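Long-range contacts in CELL WALL surface anchor family protein (Streptococcus pneumoniae, PDB 2WW8), which probably serves as the pilus adhesin of the pneumococcus, a cell-wall-linked surface protein that recognises host cells: residues T188-I193 with G205-V210; G696-H701 with R711-P716; A754-Q759 with Y799-N804; K811-K816 with D838-Y843. All coordinates share one frame; numbering follows the deposited sequence.

Contact 1. Residues T188-I193 with G205-V210; sequences TLSKRI and GIELTV
The guanidinium of Arg192 meets the carboxylate of Glu207 at its edge, with Glu207 CD lying in the guanidinium plane; neither guanidinium face is used against segment 205-210. The two flat groups are turned 46° apart, and NE reaches Glu207 OE1 from above the carboxylate plane, at 3.0 Å and with an N-H...O angle of 160°. The second bond of this salt bridge, Arg192 NH2 to Glu207 OE2, is weak at 3.4 Å. Arg192 starts with CG wedged between its backbone N and carbonyl carbon (chi1 65°) and then runs extended to NE, which carries the charge across to the neighbouring strand.

Ser190 and Thr209 share this face. Ser190 OG and Thr209 OG1 are only 2.5 Å apart, and Ser190 OG also gives its proton to a water 2.6 Å away. That water donates to Glu207 OE1 at 2.5 Å, and to the Glu207 backbone O, so it ties the hydroxyl pair to the ion pair.

On the other face the aliphatic chain of Lys191 runs alongside Leu208, with Lys191 CG 3.9 Å from Leu208 CD1. Ile193 CG1 touches Ile206 CD1 at 3.7 Å. Lys191 NZ is covalently linked to Asn695 CG, an isopeptide cross-link, and hydrogen-bonds Thr698.

Backbone pairs at Ser190-Thr209 and Arg192-Glu207 knit the hairpin of strands 187-196 and 203-218. Strand 171-184 pairs along the outer side of 187-196, strand 673-682 packs by Glu207 and Thr209, and strand 593-601 covers the face of Lys191, Leu208 and Val210.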
loop_
_atom_site.group_PDB
_atom_site.type_symbol
_atom_site.label_atom_id
_atom_site.label_comp_id
_atom_site.label_asym_id
_atom_site.label_seq_id
_atom_site.Cartn_x
_atom_site.Cartn_y
_atom_site.Cartn_z
ATOM N N THR A 188 -3.827 4.503 -10.674
ATOM C CA THR A 188 -4.396 4.037 -9.413
ATOM C C THR A 188 -4.615 5.264 -8.503
ATOM O O THR A 188 -4.017 6.325 -8.716
ATOM C CB THR A 188 -3.405 3.098 -8.697
ATOM O OG1 THR A 188 -2.330 3.900 -8.213
ATOM C CG2 THR A 188 -2.852 1.975 -9.635
ATOM N N LEU A 189 -5.486 5.136 -7.504
ATOM C CA LEU A 189 -5.604 6.162 -6.505
ATOM C C LEU A 189 -5.788 5.436 -5.175
ATOM O O LEU A 189 -6.102 4.223 -5.168
ATOM C CB LEU A 189 -6.711 7.212 -6.803
ATOM C CG LEU A 189 -8.132 6.693 -7.071
ATOM C CD1 LEU A 189 -8.740 6.220 -5.740
ATOM C CD2 LEU A 189 -9.071 7.745 -7.692
ATOM N N SER A 190 -5.564 6.166 -4.074
ATOM C CA SER A 190 -5.653 5.533 -2.751
ATOM C C SER A 190 -5.941 6.553 -1.688
ATOM O O SER A 190 -5.522 7.692 -1.791
ATOM C CB SER A 190 -4.410 4.694 -2.406
ATOM O OG SER A 190 -3.325 5.520 -1.980
ATOM N N LYS A 191 -6.653 6.130 -0.654
ATOM C CA LYS A 191 -6.946 6.951 0.511
ATOM C C LYS A 191 -7.039 6.064 1.738
ATOM O O LYS A 191 -7.700 5.001 1.717
ATOM C CB LYS A 191 -8.269 7.677 0.335
ATOM C CG LYS A 191 -8.471 8.674 1.513
ATOM C CD LYS A 191 -9.538 9.710 1.178
ATOM C CE LYS A 191 -9.808 10.490 2.449
ATOM N NZ LYS A 191 -11.060 11.248 2.249
ATOM N N ARG A 192 -6.362 6.435 2.822
ATOM C CA ARG A 192 -6.442 5.623 4.049
ATOM C C ARG A 192 -6.049 6.451 5.268
ATOM O O ARG A 192 -5.427 7.496 5.144
ATOM C CB ARG A 192 -5.526 4.381 3.942
ATOM C CG ARG A 192 -4.029 4.721 3.851
ATOM C CD ARG A 192 -3.183 3.516 4.172
ATOM N NE ARG A 192 -1.767 3.876 3.967
ATOM C CZ ARG A 192 -0.732 3.231 4.488
ATOM N NH1 ARG A 192 -0.970 2.147 5.213
ATOM N NH2 ARG A 192 0.529 3.638 4.284
ATOM N N ILE A 193 -6.395 5.964 6.446
ATOM C CA ILE A 193 -5.747 6.423 7.670
ATOM C C ILE A 193 -4.439 5.621 7.640
ATOM O O ILE A 193 -4.475 4.389 7.528
ATOM C CB ILE A 193 -6.627 6.108 8.925
ATOM C CG1 ILE A 193 -7.903 6.971 8.952
ATOM C CG2 ILE A 193 -5.830 6.362 10.232
ATOM C CD1 ILE A 193 -9.018 6.338 9.765
ATOM N N GLY A 205 -3.571 10.474 11.092
ATOM C CA GLY A 205 -2.988 10.901 9.827
ATOM C C GLY A 205 -3.665 10.263 8.615
ATOM O O GLY A 205 -3.929 9.050 8.643
ATOM N N ILE A 206 -3.898 11.064 7.572
ATOM C CA ILE A 206 -4.582 10.636 6.376
ATOM C C ILE A 206 -3.573 10.720 5.226
ATOM O O ILE A 206 -2.813 11.680 5.137
ATOM C CB ILE A 206 -5.774 11.569 6.025
ATOM C CG1 ILE A 206 -6.736 11.695 7.214
ATOM C CG2 ILE A 206 -6.562 10.942 4.899
ATOM C CD1 ILE A 206 -7.353 10.391 7.610
ATOM N N GLU A 207 -3.606 9.722 4.350
ATOM C CA GLU A 207 -2.756 9.657 3.158
ATOM C C GLU A 207 -3.605 9.397 1.916
ATOM O O GLU A 207 -4.408 8.455 1.929
ATOM C CB GLU A 207 -1.754 8.498 3.337
ATOM C CG GLU A 207 -0.884 8.194 2.098
ATOM C CD GLU A 207 -0.382 6.759 2.170
ATOM O OE1 GLU A 207 -1.093 5.797 1.718
ATOM O OE2 GLU A 207 0.738 6.644 2.721
ATOM N N LEU A 208 -3.356 10.153 0.840
ATOM C CA LEU A 208 -3.945 10.016 -0.507
ATOM C C LEU A 208 -2.765 9.853 -1.446
ATOM O O LEU A 208 -1.756 10.527 -1.261
ATOM C CB LEU A 208 -4.736 11.268 -0.921
ATOM C CG LEU A 208 -6.154 11.424 -0.363
ATOM C CD1 LEU A 208 -6.147 11.726 1.135
ATOM C CD2 LEU A 208 -6.909 12.496 -1.179
ATOM N N THR A 209 -2.899 8.933 -2.406
ATOM C CA THR A 209 -1.910 8.809 -3.454
ATOM C C THR A 209 -2.628 8.737 -4.810
ATOM O O THR A 209 -3.809 8.375 -4.861
ATOM C CB THR A 209 -0.987 7.591 -3.301
ATOM O OG1 THR A 209 -1.665 6.381 -3.672
ATOM C CG2 THR A 209 -0.387 7.455 -1.903
ATOM N N VAL A 210 -1.895 9.097 -5.876
ATOM C CA VAL A 210 -2.395 9.039 -7.235
ATOM C C VAL A 210 -1.184 8.640 -8.078
ATOM O O VAL A 210 -0.098 9.171 -7.896
ATOM C CB VAL A 210 -2.941 10.399 -7.720
ATOM C CG1 VAL A 210 -3.353 10.262 -9.186
ATOM C CG2 VAL A 210 -4.189 10.793 -6.889
HETATM O O HOH W 1 -2.163 4.992 -5.803
HETATM O O HOH W 2 -3.275 6.191 0.513
#

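Contact 2. Residues G696-H701 with R711-P716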
loop_
_atom_site.group_PDB
_atom_site.type_symbol
_atom_site.label_atom_id
_atom_site.label_comp_id
_atom_site.label_asym_id
_atom_site.label_seq_id
_atom_site.Cartn_x
_atom_site.Cartn_y
_atom_site.Cartn_z
ATOM N N GLY A 696 -15.776 14.058 2.786
ATOM C CA GLY A 696 -16.980 14.028 1.975
ATOM C C GLY A 696 -16.572 13.296 0.697
ATOM O O GLY A 696 -15.572 12.571 0.668
ATOM N N ARG A 697 -17.339 13.488 -0.363
ATOM C CA ARG A 697 -16.967 12.844 -1.653
ATOM C C ARG A 697 -15.590 13.320 -2.115
ATOM O O ARG A 697 -15.411 14.517 -2.452
ATOM C CB ARG A 697 -18.054 13.088 -2.715
ATOM C CG ARG A 697 -17.658 12.349 -4.015
ATOM C CD ARG A 697 -18.404 12.775 -5.273
ATOM N NE ARG A 697 -18.189 11.727 -6.278
ATOM C CZ ARG A 697 -18.716 11.760 -7.504
ATOM N NH1 ARG A 697 -19.438 12.812 -7.871
ATOM N NH2 ARG A 697 -18.509 10.757 -8.367
ATOM N N THR A 698 -14.633 12.383 -2.125
ATOM C CA THR A 698 -13.251 12.601 -2.525
ATOM C C THR A 698 -12.944 12.174 -3.955
ATOM O O THR A 698 -13.186 11.035 -4.287
ATOM C CB THR A 698 -12.290 11.916 -1.520
ATOM O OG1 THR A 698 -12.646 12.328 -0.198
ATOM C CG2 THR A 698 -10.848 12.427 -1.719
ATOM N N THR A 699 -12.432 13.055 -4.807
ATOM C CA THR A 699 -12.434 12.796 -6.260
ATOM C C THR A 699 -11.093 13.154 -6.862
ATOM O O THR A 699 -10.360 14.045 -6.377
ATOM C CB THR A 699 -13.587 13.543 -7.021
ATOM O OG1 THR A 699 -13.426 14.977 -6.915
ATOM C CG2 THR A 699 -14.948 13.203 -6.381
ATOM N N LEU A 700 -10.788 12.440 -7.937
ATOM C CA LEU A 700 -9.723 12.833 -8.842
ATOM C C LEU A 700 -10.373 13.205 -10.172
ATOM O O LEU A 700 -11.168 12.402 -10.732
ATOM C CB LEU A 700 -8.793 11.626 -9.056
ATOM C CG LEU A 700 -7.790 11.795 -10.221
ATOM C CD1 LEU A 700 -6.810 12.926 -9.930
ATOM C CD2 LEU A 700 -7.055 10.456 -10.484
ATOM N N HIS A 701 -10.086 14.404 -10.680
ATOM C CA HIS A 701 -10.407 14.703 -12.086
ATOM C C HIS A 701 -9.049 14.482 -12.764
ATOM O O HIS A 701 -8.166 15.302 -12.568
ATOM C CB HIS A 701 -10.839 16.160 -12.326
ATOM C CG HIS A 701 -12.224 16.457 -11.838
ATOM N ND1 HIS A 701 -12.526 16.607 -10.502
ATOM C CD2 HIS A 701 -13.389 16.641 -12.508
ATOM C CE1 HIS A 701 -13.819 16.855 -10.362
ATOM N NE2 HIS A 701 -14.362 16.906 -11.567
ATOM N N ARG A 711 -13.210 10.359 -10.831
ATOM C CA ARG A 711 -12.979 9.092 -10.153
ATOM C C ARG A 711 -13.003 9.283 -8.617
ATOM O O ARG A 711 -12.274 10.126 -8.122
ATOM C CB ARG A 711 -11.594 8.532 -10.535
ATOM C CG ARG A 711 -11.200 8.590 -12.049
ATOM C CD ARG A 711 -12.222 7.822 -12.831
ATOM N NE ARG A 711 -11.817 7.613 -14.218
ATOM C CZ ARG A 711 -12.678 7.499 -15.213
ATOM N NH1 ARG A 711 -13.980 7.627 -14.978
ATOM N NH2 ARG A 711 -12.246 7.290 -16.451
ATOM N N ASP A 712 -13.788 8.481 -7.896
ATOM C CA ASP A 712 -13.874 8.486 -6.450
ATOM C C ASP A 712 -12.707 7.771 -5.760
ATOM O O ASP A 712 -12.285 6.707 -6.173
ATOM C CB ASP A 712 -15.198 7.859 -5.970
ATOM C CG ASP A 712 -16.373 8.779 -6.226
ATOM O OD1 ASP A 712 -16.434 9.793 -5.501
ATOM O OD2 ASP A 712 -17.159 8.561 -7.196
ATOM N N PHE A 713 -12.226 8.375 -4.685
ATOM C CA PHE A 713 -11.367 7.715 -3.708
ATOM C C PHE A 713 -12.219 6.938 -2.688
ATOM O O PHE A 713 -13.331 7.367 -2.324
ATOM C CB PHE A 713 -10.612 8.802 -2.895
ATOM C CG PHE A 713 -9.468 9.430 -3.643
ATOM C CD1 PHE A 713 -9.675 10.497 -4.504
ATOM C CD2 PHE A 713 -8.164 9.038 -3.347
ATOM C CE1 PHE A 713 -8.576 11.091 -5.157
ATOM C CE2 PHE A 713 -7.072 9.604 -3.967
ATOM C CZ PHE A 713 -7.282 10.643 -4.869
ATOM N N PRO A 714 -11.671 5.852 -2.127
ATOM C CA PRO A 714 -12.436 5.184 -1.063
ATOM C C PRO A 714 -12.313 5.952 0.279
ATOM O O PRO A 714 -11.412 6.782 0.372
ATOM C CB PRO A 714 -11.753 3.820 -0.976
ATOM C CG PRO A 714 -10.328 4.094 -1.369
ATOM C CD PRO A 714 -10.384 5.186 -2.412
ATOM N N ILE A 715 -13.193 5.748 1.274
ATOM C CA ILE A 715 -13.285 6.652 2.443
ATOM C C ILE A 715 -13.204 5.946 3.834
ATOM O O ILE A 715 -14.056 5.116 4.137
ATOM C CB ILE A 715 -14.633 7.451 2.440
ATOM C CG1 ILE A 715 -14.977 8.003 1.056
ATOM C CG2 ILE A 715 -14.551 8.614 3.406
ATOM C CD1 ILE A 715 -14.089 9.151 0.739
ATOM N N PRO A 716 -12.224 6.303 4.690
ATOM C CA PRO A 716 -12.097 5.812 6.060
ATOM C C PRO A 716 -13.145 6.423 6.995
ATOM O O PRO A 716 -13.793 7.422 6.649
ATOM C CB PRO A 716 -10.730 6.363 6.497
ATOM C CG PRO A 716 -9.972 6.574 5.168
ATOM C CD PRO A 716 -11.078 7.187 4.341
HETATM O O HOH W 3 -15.346 9.616 -2.774
#
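Arg697 reaches Asp712 because its CG stands opposite the backbone N (chi1 -177°) and the rest of the chain is stretched to NE, while Asp712 turns its CG away from the carbonyl carbon (chi1 -73°) and alongside Thr699. The result is a side-on, two-pronged salt bridge. Arg697 NE bonds Asp712 OD1 at 2.7 Å on its syn lone pair, and Arg697 NH2 bonds Asp712 OD2 at 2.8 Å. The two planes are nearly coplanar, 22° apart, and both bonds are close to straight, which fixes the rotation of the carboxylate. A water that accepts from Thr698 N also lies within bonding distance of Asp712 OD1.

Beyond this pair, Phe713 turns the edge of its ring to the backbone of segment 696-701, with Thr698 O and Thr699 CA near the ring plane. Thr698 CG2 touches Phe713 CD1 at 3.6 Å, and Leu700 CB lies 3.9 Å from Phe713 CE1. Ile715 CD1 approaches Thr698 OG1 at 3.6 Å, on a hydroxyl that bonds Gly696 O and Lys191 NZ.

Leu700 and Arg711 form a hydrogen-bonded pair in both directions, and Phe713 N bonds Thr698 O at 2.9 Å. The guanidinium of Arg711 turns away to Glu186. This is a short antiparallel hairpin, with 711-712 as the outermost strand of a five-stranded antiparallel sheet in an Ig-like domain of the GBS104 tip-pilin family.

Contact 3. Residues A754-Q759 with Y799-N804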
loop_
_atom_site.group_PDB
_atom_site.type_symbol
_atom_site.label_atom_id
_atom_site.label_comp_id
_atom_site.label_asym_id
_atom_site.label_seq_id
_atom_site.Cartn_x
_atom_site.Cartn_y
_atom_site.Cartn_z
ATOM N N ALA A 754 -38.563 21.505 86.594
ATOM C CA ALA A 754 -38.151 20.106 86.848
ATOM C C ALA A 754 -36.722 19.931 86.335
ATOM O O ALA A 754 -36.324 20.624 85.400
ATOM C CB ALA A 754 -39.100 19.079 86.165
ATOM N N VAL A 755 -35.977 18.995 86.905
ATOM C CA VAL A 755 -34.577 18.775 86.523
ATOM C C VAL A 755 -34.373 17.312 86.115
ATOM O O VAL A 755 -34.745 16.397 86.845
ATOM C CB VAL A 755 -33.624 19.164 87.665
ATOM C CG1 VAL A 755 -32.178 18.804 87.329
ATOM C CG2 VAL A 755 -33.776 20.670 88.021
ATOM N N PHE A 756 -33.802 17.081 84.941
ATOM C CA PHE A 756 -33.642 15.728 84.414
ATOM C C PHE A 756 -32.213 15.543 83.922
ATOM O O PHE A 756 -31.552 16.536 83.605
ATOM C CB PHE A 756 -34.545 15.545 83.196
ATOM C CG PHE A 756 -36.019 15.420 83.533
ATOM C CD1 PHE A 756 -36.767 16.537 83.867
ATOM C CD2 PHE A 756 -36.657 14.191 83.477
ATOM C CE1 PHE A 756 -38.112 16.443 84.146
ATOM C CE2 PHE A 756 -38.017 14.075 83.776
ATOM C CZ PHE A 756 -38.741 15.199 84.103
ATOM N N SER A 757 -31.774 14.291 83.828
ATOM C CA SER A 757 -30.478 13.973 83.280
ATOM C C SER A 757 -30.678 12.811 82.329
ATOM O O SER A 757 -31.319 11.828 82.687
ATOM C CB SER A 757 -29.491 13.612 84.393
ATOM O OG SER A 757 -29.176 14.768 85.152
ATOM N N LEU A 758 -30.123 12.930 81.125
ATOM C CA LEU A 758 -30.152 11.862 80.121
ATOM C C LEU A 758 -28.926 10.956 80.258
ATOM O O LEU A 758 -27.805 11.423 80.083
ATOM C CB LEU A 758 -30.240 12.452 78.707
ATOM C CG LEU A 758 -30.469 11.508 77.516
ATOM C CD1 LEU A 758 -31.526 10.409 77.739
ATOM C CD2 LEU A 758 -30.782 12.334 76.237
ATOM N N GLN A 759 -29.132 9.680 80.582
ATOM C CA GLN A 759 -28.018 8.735 80.684
ATOM C C GLN A 759 -27.874 7.885 79.435
ATOM O O GLN A 759 -28.857 7.625 78.742
ATOM C CB GLN A 759 -28.176 7.811 81.887
ATOM C CG GLN A 759 -28.391 8.548 83.204
ATOM C CD GLN A 759 -27.112 9.129 83.752
ATOM O OE1 GLN A 759 -26.761 10.289 83.509
ATOM N NE2 GLN A 759 -26.382 8.298 84.489
ATOM N N TYR A 799 -30.531 4.543 76.006
ATOM C CA TYR A 799 -30.678 5.747 76.827
ATOM C C TYR A 799 -31.735 5.539 77.908
ATOM O O TYR A 799 -32.705 4.775 77.716
ATOM C CB TYR A 799 -31.080 6.972 76.002
ATOM C CG TYR A 799 -30.007 7.451 75.041
ATOM C CD1 TYR A 799 -29.808 6.795 73.835
ATOM C CD2 TYR A 799 -29.184 8.549 75.341
ATOM C CE1 TYR A 799 -28.813 7.210 72.947
ATOM C CE2 TYR A 799 -28.196 8.975 74.457
ATOM C CZ TYR A 799 -28.022 8.300 73.254
ATOM O OH TYR A 799 -27.067 8.666 72.323
ATOM N N ARG A 800 -31.513 6.233 79.028
ATOM C CA ARG A 800 -32.407 6.262 80.198
ATOM C C ARG A 800 -32.503 7.703 80.692
ATOM O O ARG A 800 -31.475 8.286 81.064
ATOM C CB ARG A 800 -31.892 5.389 81.353
ATOM C CG ARG A 800 -32.114 3.903 81.170
ATOM C CD ARG A 800 -31.466 3.083 82.284
ATOM N NE ARG A 800 -31.681 1.653 82.055
ATOM C CZ ARG A 800 -31.275 0.667 82.859
ATOM N NH1 ARG A 800 -30.634 0.915 83.997
ATOM N NH2 ARG A 800 -31.511 -0.601 82.533
ATOM N N LEU A 801 -33.714 8.261 80.668
ATOM C CA LEU A 801 -33.933 9.625 81.152
ATOM C C LEU A 801 -34.342 9.555 82.639
ATOM O O LEU A 801 -35.245 8.794 83.015
ATOM C CB LEU A 801 -34.961 10.368 80.290
ATOM C CG LEU A 801 -35.414 11.722 80.849
ATOM C CD1 LEU A 801 -34.438 12.870 80.638
ATOM C CD2 LEU A 801 -36.711 12.049 80.174
ATOM N N PHE A 802 -33.638 10.301 83.488
ATOM C CA PHE A 802 -33.910 10.288 84.924
ATOM C C PHE A 802 -34.478 11.641 85.287
ATOM O O PHE A 802 -33.977 12.670 84.801
ATOM C CB PHE A 802 -32.642 10.069 85.774
ATOM C CG PHE A 802 -32.155 8.648 85.823
ATOM C CD1 PHE A 802 -31.599 8.035 84.691
ATOM C CD2 PHE A 802 -32.222 7.918 87.001
ATOM C CE1 PHE A 802 -31.127 6.692 84.719
ATOM C CE2 PHE A 802 -31.746 6.568 87.057
ATOM C CZ PHE A 802 -31.204 5.942 85.908
ATOM N N GLU A 803 -35.497 11.614 86.155
ATOM C CA GLU A 803 -35.948 12.840 86.823
ATOM C C GLU A 803 -35.111 13.124 88.063
ATOM O O GLU A 803 -35.144 12.360 89.035
ATOM C CB GLU A 803 -37.435 12.762 87.204
ATOM C CG GLU A 803 -37.981 13.968 87.965
ATOM C CD GLU A 803 -39.465 14.179 87.734
ATOM O OE1 GLU A 803 -40.105 13.370 87.013
ATOM O OE2 GLU A 803 -39.993 15.172 88.273
ATOM N N ASN A 804 -34.352 14.214 88.074
ATOM C CA ASN A 804 -33.531 14.419 89.285
ATOM C C ASN A 804 -34.406 15.034 90.377
ATOM O O ASN A 804 -34.316 14.627 91.540
ATOM C CB ASN A 804 -32.277 15.266 89.026
ATOM C CG ASN A 804 -31.385 14.666 87.942
ATOM O OD1 ASN A 804 -31.290 15.189 86.828
ATOM N ND2 ASN A 804 -30.731 13.549 88.264
#
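Phe756 packs on Leu801 and Glu803 where antiparallel strands 755-761 and 797-805 run side by side in a prealbumin-like domain, the fold of the CnaB modules of Gram-positive pili. Two residue pairs, Ser757 with Phe802 and Gln759 with Arg800, are hydrogen-bonded in both directions; Ser757 N to Phe802 O is 2.9 Å.

On the inner face, Phe756 CB touches Leu801 CD1 at 3.7 Å. Glu803 CG sits over one face of the phenyl ring, offset toward its rim, and the carboxylate plane is inclined 35° to the ring. Glu803 runs extended from a CG held opposite its backbone N (chi1 177°), which lays the acid along the ring with OE1 3.7 Å from Phe756 CZ. Farther along, Leu758 CD1 meets Tyr799 CD2 at 3.8 Å, and the Tyr799 ring lies almost parallel to that of Phe821.

The opposite face is more polar. Ser757 OG donates to Asn804 OD1 at 2.7 Å and also meets Asn780 N, while Asn804 ND2 goes to Asn815. Gln759 CG rests 3.6 Å from Phe802 CD1, its amide plane nearly perpendicular to the ring; its OE1 bonds Gln779.

The Ser757 hydroxyl has two partners and the Asn804 amide is bonded at both its O and its N, so that amide can hardly flip. Buried Glu803, set between hydrophobic Phe756 and the side chains of Lys742 and Asn854, is consistent with the lysine-asparagine-acid grouping that accompanies isopeptide bonds in CnaB domains.

Contact 4. Residues K811-K816 with D838-Y843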
loop_
_atom_site.group_PDB
_atom_site.type_symbol
_atom_site.label_atom_id
_atom_site.label_comp_id
_atom_site.label_asym_id
_atom_site.label_seq_id
_atom_site.Cartn_x
_atom_site.Cartn_y
_atom_site.Cartn_z
ATOM N N LYS A 811 -45.466 16.184 93.870
ATOM C CA LYS A 811 -44.950 15.084 94.678
ATOM C C LYS A 811 -43.468 14.795 94.396
ATOM O O LYS A 811 -43.112 14.663 93.222
ATOM C CB LYS A 811 -45.753 13.810 94.443
ATOM C CG LYS A 811 -47.179 13.929 94.914
ATOM C CD LYS A 811 -47.806 12.578 95.086
ATOM C CE LYS A 811 -49.261 12.821 95.201
ATOM N NZ LYS A 811 -49.812 11.494 94.925
ATOM N N PRO A 812 -42.615 14.717 95.446
ATOM C CA PRO A 812 -41.180 14.507 95.200
ATOM C C PRO A 812 -40.909 13.272 94.364
ATOM O O PRO A 812 -41.549 12.216 94.522
ATOM C CB PRO A 812 -40.544 14.392 96.599
ATOM C CG PRO A 812 -41.516 15.050 97.469
ATOM C CD PRO A 812 -42.887 14.770 96.895
ATOM N N VAL A 813 -39.988 13.495 93.436
ATOM C CA VAL A 813 -39.392 12.480 92.588
ATOM C C VAL A 813 -37.897 12.838 92.644
ATOM O O VAL A 813 -37.486 13.826 92.041
ATOM C CB VAL A 813 -39.841 12.591 91.110
ATOM C CG1 VAL A 813 -39.202 11.434 90.332
ATOM C CG2 VAL A 813 -41.363 12.567 90.923
ATOM N N GLN A 814 -37.109 12.058 93.382
ATOM C CA GLN A 814 -35.691 12.310 93.604
ATOM C C GLN A 814 -34.832 11.241 92.893
ATOM O O GLN A 814 -34.770 10.088 93.347
ATOM C CB GLN A 814 -35.402 12.377 95.114
ATOM C CG GLN A 814 -36.006 13.625 95.862
ATOM C CD GLN A 814 -35.653 14.954 95.168
ATOM O OE1 GLN A 814 -34.523 15.124 94.684
ATOM N NE2 GLN A 814 -36.618 15.875 95.065
ATOM N N ASN A 815 -34.185 11.625 91.787
ATOM C CA ASN A 815 -33.325 10.739 90.970
ATOM C C ASN A 815 -33.963 9.401 90.638
ATOM O O ASN A 815 -33.511 8.371 91.133
ATOM C CB ASN A 815 -31.965 10.492 91.636
ATOM C CG ASN A 815 -31.273 11.782 91.985
ATOM O OD1 ASN A 815 -30.994 12.614 91.118
ATOM N ND2 ASN A 815 -31.044 11.983 93.275
ATOM N N LYS A 816 -35.040 9.427 89.855
ATOM C CA LYS A 816 -35.758 8.200 89.508
ATOM C C LYS A 816 -35.676 7.958 87.980
ATOM O O LYS A 816 -35.817 8.913 87.222
ATOM C CB LYS A 816 -37.231 8.252 89.987
ATOM C CG LYS A 816 -37.502 8.302 91.515
ATOM C CD LYS A 816 -37.010 7.052 92.277
ATOM C CE LYS A 816 -37.099 7.267 93.806
ATOM N NZ LYS A 816 -35.877 6.743 94.458
ATOM N N ASP A 838 -45.269 2.819 92.068
ATOM C CA ASP A 838 -45.628 3.822 93.100
ATOM C C ASP A 838 -44.921 5.175 93.088
ATOM O O ASP A 838 -45.241 6.018 93.930
ATOM C CB ASP A 838 -45.441 3.262 94.515
ATOM C CG ASP A 838 -46.448 2.184 94.852
ATOM O OD1 ASP A 838 -47.595 2.271 94.342
ATOM O OD2 ASP A 838 -46.081 1.261 95.627
ATOM N N ILE A 839 -43.963 5.382 92.188
ATOM C CA ILE A 839 -43.374 6.715 92.000
ATOM C C ILE A 839 -44.388 7.569 91.251
ATOM O O ILE A 839 -45.020 7.078 90.299
ATOM C CB ILE A 839 -42.043 6.684 91.205
ATOM C CG1 ILE A 839 -40.998 5.832 91.932
ATOM C CG2 ILE A 839 -41.512 8.097 90.962
ATOM C CD1 ILE A 839 -40.668 6.258 93.350
ATOM N N PRO A 840 -44.552 8.840 91.677
ATOM C CA PRO A 840 -45.551 9.699 91.038
ATOM C C PRO A 840 -45.086 10.449 89.773
ATOM O O PRO A 840 -45.410 11.636 89.600
ATOM C CB PRO A 840 -45.930 10.671 92.170
ATOM C CG PRO A 840 -44.698 10.830 92.968
ATOM C CD PRO A 840 -43.884 9.523 92.803
ATOM N N ALA A 841 -44.322 9.794 88.894
ATOM C CA ALA A 841 -44.009 10.353 87.577
ATOM C C ALA A 841 -44.582 9.354 86.563
ATOM O O ALA A 841 -44.706 8.159 86.872
ATOM C CB ALA A 841 -42.484 10.540 87.368
ATOM N N GLY A 842 -44.935 9.790 85.357
ATOM C CA GLY A 842 -45.299 8.771 84.355
ATOM C C GLY A 842 -44.880 9.248 82.986
ATOM O O GLY A 842 -44.499 10.440 82.837
ATOM N N TYR A 843 -44.896 8.305 82.041
ATOM C CA TYR A 843 -44.621 8.579 80.635
ATOM C C TYR A 843 -45.953 8.351 79.921
ATOM O O TYR A 843 -46.666 7.392 80.249
ATOM C CB TYR A 843 -43.567 7.623 80.042
ATOM C CG TYR A 843 -43.567 7.634 78.518
ATOM C CD1 TYR A 843 -43.004 8.707 77.811
ATOM C CD2 TYR A 843 -44.135 6.588 77.786
ATOM C CE1 TYR A 843 -42.996 8.756 76.424
ATOM C CE2 TYR A 843 -44.154 6.630 76.383
ATOM C CZ TYR A 843 -43.567 7.717 75.705
ATOM O OH TYR A 843 -43.574 7.750 74.327
HETATM O O HOH W 4 -44.407 14.340 90.875
#
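Val813, Lys811 and Lys816 lie on the loop joining strands 797-805 and 816-824, and they press on Ile839, Pro840 and Ala841, where the chain enters strand 841-846 of the second sheet. The contact therefore links the two sheets of the C-terminal prealbumin-like domain at its surface. At the end of the loop, Asn815 and Lys816 both face Glu803, forming a G1 beta bulge at which the chain turns a corner.

The closest touch is Lys811 CB on Pro840 CG at 3.5 Å, tighter than usual for two carbons. Lys811 CD also lies near the proline, 4.0 Å from Pro840 CB, before NZ goes on to a salt bridge with Glu855. Val813 divides its methyls: CG1 meets Ile839 CG2 at 4.1 Å, and CG2 meets Ala841 CB at 4.2 Å. The bent chain of Lys816 (chi2 -63°) crosses Ile839 at about a right angle, bringing its CE to within 3.7 Å of Ile839 CD1.

No direct hydrogen bond spans the two segments. A water takes that place, sitting 2.7 Å from Lys811 O and 3.2 Å from Pro840 O. Carbon against carbon does most of the work, with methylene groups of lysines serving as greasy surface. The contact is mainly apolar packing around Val813, the buried residue of this group.

Overall arrangement
Contacts 1 and 2 are neighbours, with centres 10 Å apart in the same elongated molecule's middle region; contacts 3 and 4 lie together, with centres about 88 to 98 Å from those of the first pair and 11 Å from each other. All four come in series along the chain. The first pair joins through Lys191 NZ and Thr698 OG1 beside the Lys191-Asn695 cross-link, so hairpin 187-196/203-218 is covalently tied to the chain just before segment 696-701, which leads into the sheet ending in 711-712. The second pair meets at Glu803 and Lys816 within the last prealbumin-like domain. The elongated layout, with distinct domains far apart, is consistent with an adhesin that extends from the cell surface.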